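Local coordinates for universal stress protein (Pseudomonas aeruginosa UCBPP-PA14, PDB 7MQ5) that is of unknown function but, as a putative universal stress protein, probably takes part in the bacterial response to stress, at residues Val13-Gln18 with Gln96-Asn101; Asp111-Leu116 with Val262-Leu267. All blocks are in the same frame, centred on the assembly; numbering follows the deposited sequence.

Interaction 1: residues Val13-Gln18 with Gln96-Asn101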
# COMPACT_ATOMS: atom_id res chain seq x y z
N VAL A 13 7.87 10.82 -0.60
CA VAL A 13 8.98 10.92 -1.58
C VAL A 13 8.59 11.97 -2.62
O VAL A 13 7.60 11.77 -3.33
CB VAL A 13 9.29 9.56 -2.20
CG1 VAL A 13 10.42 9.69 -3.22
CG2 VAL A 13 9.64 8.55 -1.13
N ILE A 14 9.37 13.04 -2.68
CA ILE A 14 9.13 14.20 -3.59
C ILE A 14 10.08 14.09 -4.78
O ILE A 14 11.29 14.01 -4.57
CB ILE A 14 9.35 15.53 -2.83
CG1 ILE A 14 8.41 15.69 -1.63
CG2 ILE A 14 9.24 16.72 -3.79
CD1 ILE A 14 6.94 15.78 -1.98
N GLU A 15 9.53 14.11 -5.99
CA GLU A 15 10.35 14.11 -7.23
C GLU A 15 10.64 15.55 -7.62
O GLU A 15 9.76 16.41 -7.55
CB GLU A 15 9.62 13.45 -8.40
CG GLU A 15 9.46 11.95 -8.28
CD GLU A 15 10.68 11.11 -8.63
OE1 GLU A 15 11.66 11.67 -9.16
OE2 GLU A 15 10.63 9.89 -8.40
N PRO A 16 11.88 15.87 -8.03
CA PRO A 16 12.17 17.23 -8.48
C PRO A 16 11.80 17.60 -9.93
O PRO A 16 11.60 18.80 -10.19
CB PRO A 16 13.70 17.31 -8.34
CG PRO A 16 14.18 15.87 -8.47
CD PRO A 16 13.08 15.04 -7.83
N ASP A 17 11.64 16.62 -10.83
CA ASP A 17 11.53 16.97 -12.28
C ASP A 17 10.29 16.38 -12.98
O ASP A 17 10.20 16.51 -14.21
CB ASP A 17 12.80 16.50 -13.01
CG ASP A 17 14.08 17.11 -12.48
OD1 ASP A 17 14.11 18.33 -12.26
OD2 ASP A 17 15.04 16.34 -12.24
N GLN A 18 9.34 15.80 -12.25
CA GLN A 18 8.14 15.22 -12.89
C GLN A 18 7.02 16.27 -12.92
O GLN A 18 7.08 17.23 -12.13
CB GLN A 18 7.73 13.95 -12.14
CG GLN A 18 8.75 12.82 -12.23
CD GLN A 18 8.78 12.12 -13.57
OE1 GLN A 18 7.95 12.37 -14.45
NE2 GLN A 18 9.73 11.20 -13.73
N GLN A 96 5.32 7.88 -5.71
CA GLN A 96 4.63 7.75 -7.00
C GLN A 96 5.42 6.84 -7.94
O GLN A 96 6.66 6.94 -8.02
CB GLN A 96 4.41 9.12 -7.63
CG GLN A 96 3.74 9.05 -8.99
CD GLN A 96 3.20 10.37 -9.50
OE1 GLN A 96 3.37 11.43 -8.89
NE2 GLN A 96 2.54 10.29 -10.64
N HIS A 97 4.70 5.99 -8.65
CA HIS A 97 5.26 5.10 -9.68
C HIS A 97 5.46 5.86 -10.98
O HIS A 97 4.51 6.51 -11.45
CB HIS A 97 4.30 3.94 -9.90
CG HIS A 97 4.60 3.13 -11.11
ND1 HIS A 97 3.70 2.97 -12.13
CD2 HIS A 97 5.71 2.44 -11.44
CE1 HIS A 97 4.23 2.20 -13.05
NE2 HIS A 97 5.46 1.85 -12.65
N PHE A 98 6.68 5.79 -11.51
CA PHE A 98 7.04 6.36 -12.84
C PHE A 98 7.64 5.22 -13.66
O PHE A 98 8.75 4.78 -13.38
CB PHE A 98 7.98 7.56 -12.71
CG PHE A 98 7.37 8.75 -12.01
CD1 PHE A 98 6.51 9.60 -12.67
CD2 PHE A 98 7.67 9.02 -10.68
CE1 PHE A 98 5.93 10.68 -12.01
CE2 PHE A 98 7.11 10.10 -10.03
CZ PHE A 98 6.23 10.93 -10.70
N PRO A 99 6.89 4.64 -14.62
CA PRO A 99 7.39 3.51 -15.40
C PRO A 99 8.57 3.86 -16.31
O PRO A 99 8.63 4.98 -16.80
CB PRO A 99 6.19 3.07 -16.25
CG PRO A 99 5.34 4.32 -16.34
CD PRO A 99 5.52 5.02 -15.01
N ASP A 100 9.46 2.88 -16.53
CA ASP A 100 10.65 3.05 -17.41
C ASP A 100 10.23 3.02 -18.88
O ASP A 100 10.89 3.71 -19.68
CB ASP A 100 11.69 1.96 -17.16
CG ASP A 100 12.49 2.13 -15.88
OD1 ASP A 100 12.61 3.27 -15.40
OD2 ASP A 100 13.00 1.11 -15.38
N ASN A 101 9.18 2.26 -19.22
CA ASN A 101 8.75 2.08 -20.63
C ASN A 101 7.30 2.54 -20.79
O ASN A 101 6.41 1.97 -20.17
CB ASN A 101 8.91 0.62 -21.06
CG ASN A 101 8.52 0.36 -22.50
OD1 ASN A 101 7.93 1.22 -23.17
ND2 ASN A 101 8.83 -0.83 -22.99
O HOH W 1 6.83 10.36 -5.54
O HOH W 2 8.47 8.94 -7.02
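F98 carries the direct contact, its ring meeting the side chains of Q18 and E15. Just before it, Q96 ends strand 92-96 and is linked to 13-18 by water alone. One water accepts from the backbone N of Q96 and donates to the O of V13. A second donates both to the O of Q96 and, over 2.7 Å, to OE2 of E15, so the carboxylate is tied through the water to the end of the neighbouring strand. H97 starts its side chain away from 13-18, and F98 follows.

Q18 lies over one face of the F98 ring. Its CG sits 3.7 Å from the F98 ring centroid, only 19° off the normal, a CH-pi contact. With chi2 bent to -74°, the chain of Q18 folds back so that its amide also stacks on the ring, the two planes 13° apart. E15 comes obliquely instead: its CG is 3.5 Å from CE2 of F98, and its carboxylate stands nearly perpendicular to the ring. The second water lies at the edge of that ring, in its plane.

This surface contact joins loops at the carboxy ends of adjacent parallel strands, 9-13 and 92-96, as in Rossmann-like alpha/beta folds of the HUP clan. The first loop leads into helix 22-34, whose L22 N bonds to OE1 of Q96; the second runs on to helix 110-118.

Interaction 2: residues Asp111-Leu116 with Val262-Leu267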
# COMPACT_ATOMS: atom_id res chain seq x y z
N ASP A 111 14.07 -0.55 -8.87
CA ASP A 111 14.35 0.11 -7.57
C ASP A 111 13.05 0.15 -6.74
O ASP A 111 13.13 -0.02 -5.51
CB ASP A 111 14.97 1.49 -7.75
CG ASP A 111 15.53 2.03 -6.44
OD1 ASP A 111 16.63 1.59 -6.03
OD2 ASP A 111 14.81 2.80 -5.80
N ASP A 112 11.90 0.36 -7.38
CA ASP A 112 10.59 0.31 -6.68
C ASP A 112 10.43 -1.06 -6.02
O ASP A 112 9.93 -1.15 -4.88
CB ASP A 112 9.41 0.45 -7.65
CG ASP A 112 9.13 1.82 -8.26
OD1 ASP A 112 9.45 2.82 -7.60
OD2 ASP A 112 8.53 1.86 -9.39
N TRP A 113 10.82 -2.12 -6.72
CA TRP A 113 10.70 -3.48 -6.16
C TRP A 113 11.60 -3.64 -4.93
O TRP A 113 11.17 -4.29 -3.97
CB TRP A 113 10.95 -4.54 -7.24
CG TRP A 113 9.69 -4.89 -7.96
CD1 TRP A 113 9.34 -4.67 -9.26
CD2 TRP A 113 8.53 -5.45 -7.32
NE1 TRP A 113 8.06 -5.13 -9.48
CE2 TRP A 113 7.53 -5.57 -8.30
CE3 TRP A 113 8.24 -5.83 -6.01
CZ2 TRP A 113 6.28 -6.13 -8.02
CZ3 TRP A 113 7.00 -6.34 -5.71
CH2 TRP A 113 6.04 -6.49 -6.71
N LYS A 114 12.81 -3.07 -4.95
CA LYS A 114 13.70 -3.19 -3.77
C LYS A 114 13.09 -2.41 -2.60
O LYS A 114 13.18 -2.88 -1.46
CB LYS A 114 15.11 -2.74 -4.14
CG LYS A 114 15.83 -3.71 -5.06
CD LYS A 114 17.21 -3.28 -5.49
CE LYS A 114 17.88 -4.31 -6.37
NZ LYS A 114 19.19 -3.83 -6.86
N LEU A 115 12.47 -1.26 -2.88
CA LEU A 115 11.80 -0.50 -1.80
C LEU A 115 10.69 -1.37 -1.20
O LEU A 115 10.58 -1.46 0.04
CB LEU A 115 11.22 0.80 -2.37
CG LEU A 115 10.36 1.60 -1.40
CD1 LEU A 115 11.17 2.02 -0.19
CD2 LEU A 115 9.75 2.80 -2.09
N LEU A 116 9.86 -1.96 -2.05
CA LEU A 116 8.74 -2.78 -1.51
C LEU A 116 9.24 -4.01 -0.76
O LEU A 116 8.61 -4.40 0.23
CB LEU A 116 7.84 -3.21 -2.67
CG LEU A 116 7.02 -2.10 -3.30
CD1 LEU A 116 6.27 -2.61 -4.51
CD2 LEU A 116 6.07 -1.48 -2.30
N VAL A 262 2.78 -10.24 -9.30
CA VAL A 262 1.98 -10.05 -10.54
C VAL A 262 1.00 -8.89 -10.36
O VAL A 262 0.91 -8.03 -11.25
CB VAL A 262 1.26 -11.35 -10.92
CG1 VAL A 262 0.32 -11.13 -12.10
CG2 VAL A 262 2.25 -12.47 -11.22
N VAL A 263 0.28 -8.85 -9.24
CA VAL A 263 -0.74 -7.78 -9.03
C VAL A 263 -0.08 -6.39 -9.05
O VAL A 263 -0.61 -5.47 -9.69
CB VAL A 263 -1.51 -8.08 -7.73
CG1 VAL A 263 -2.39 -6.92 -7.28
CG2 VAL A 263 -2.30 -9.37 -7.85
N LEU A 264 1.05 -6.23 -8.38
CA LEU A 264 1.70 -4.89 -8.31
C LEU A 264 2.15 -4.41 -9.69
O LEU A 264 2.17 -3.19 -9.90
CB LEU A 264 2.89 -4.97 -7.34
CG LEU A 264 2.53 -4.63 -5.90
CD1 LEU A 264 3.53 -5.23 -4.91
CD2 LEU A 264 2.42 -3.12 -5.73
N ASP A 265 2.49 -5.33 -10.58
CA ASP A 265 2.95 -4.99 -11.95
C ASP A 265 1.77 -4.88 -12.93
O ASP A 265 2.04 -4.58 -14.10
CB ASP A 265 3.94 -6.03 -12.47
CG ASP A 265 5.41 -5.76 -12.15
OD1 ASP A 265 5.72 -4.69 -11.58
OD2 ASP A 265 6.24 -6.63 -12.47
N THR A 266 0.53 -5.09 -12.46
CA THR A 266 -0.66 -5.12 -13.35
C THR A 266 -1.68 -4.05 -12.96
O THR A 266 -2.32 -3.47 -13.84
CB THR A 266 -1.34 -6.50 -13.32
OG1 THR A 266 -0.36 -7.49 -13.63
CG2 THR A 266 -2.52 -6.63 -14.26
N LEU A 267 -1.86 -3.81 -11.67
CA LEU A 267 -2.91 -2.87 -11.23
C LEU A 267 -2.67 -1.47 -11.79
O LEU A 267 -1.49 -1.03 -11.89
CB LEU A 267 -2.93 -2.81 -9.71
CG LEU A 267 -3.50 -4.03 -9.00
CD1 LEU A 267 -3.22 -3.93 -7.51
CD2 LEU A 267 -5.00 -4.18 -9.24
O HOH W 3 8.62 -5.16 -12.67
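The CA atoms of W113 and L264, 9.4 Å apart, mark the nearest approach of the two backbones, a gap bridged by side chains. Segment 111-116 is helical throughout, with L115 N and L116 N bonded to the O atoms of D111 and D112. Segment 262-267 holds the last turn of helix 258-264 and the chain leaving it: V263 O accepts from both T266 N and L267 N, and OG1 of T266 folds back to V262 O, 2.8 Å away, approaching from above the carbonyl plane.

The indole of W113 spans the gap. At its edge, NE1 donates to OD1 of D265 over 3.2 Å, moderately bent at 148°. The acceptor lies close to the indole plane, whereas the carboxylate is turned 80° to the ring and is met on its syn side, 34° out of its own plane. OD1 also accepts from the backbone N of L108, and a water that donates to OD2 accepts a weak bond from NE1. Both oxygens of D265 are therefore engaged.

L264 CD1 comes obliquely to the six-membered end of the indole, 3.3 Å from W113 CH2, a tight apolar contact. L116 reaches toward L264 tip to tip, their CD1 atoms 3.8 Å apart, and the same CD1 of L116 lies over one face of the indole. On the sheet side, L116 also packs on V123 and M125 of strand 123-126.

Helix 110-118 thus packs beside the C-terminal end of helix 258-264, over the sheet where strands 123-126 and 270-274 meet antiparallel. Segment 262-267 lies in the universal stress protein family region (HUP clan), and the two five-stranded parallel runs of the sheet are consistent with a tandem alpha/beta arrangement.

Interaction 1 joins the loops after adjacent parallel strands 9-13 and 92-96, while interaction 2 joins helix 110-118 to the end of helix 258-264, beside the antiparallel pair 123-126/270-274. The first is a surface contact, its centre about 17 Å from the chain centre, with none of its touching residues buried, and relies on an aromatic face and bridging water. The second, centred about 10 Å from the chain centre, is partly buried, with L116 and L264 buried, and combines leucine packing with a direct indole-carboxylate bond. Segments 96-101 and 111-116 follow one another along the chain, and the two contacts touch where CD2 of H97 packs against OD2 of D112, 3.5 Å away.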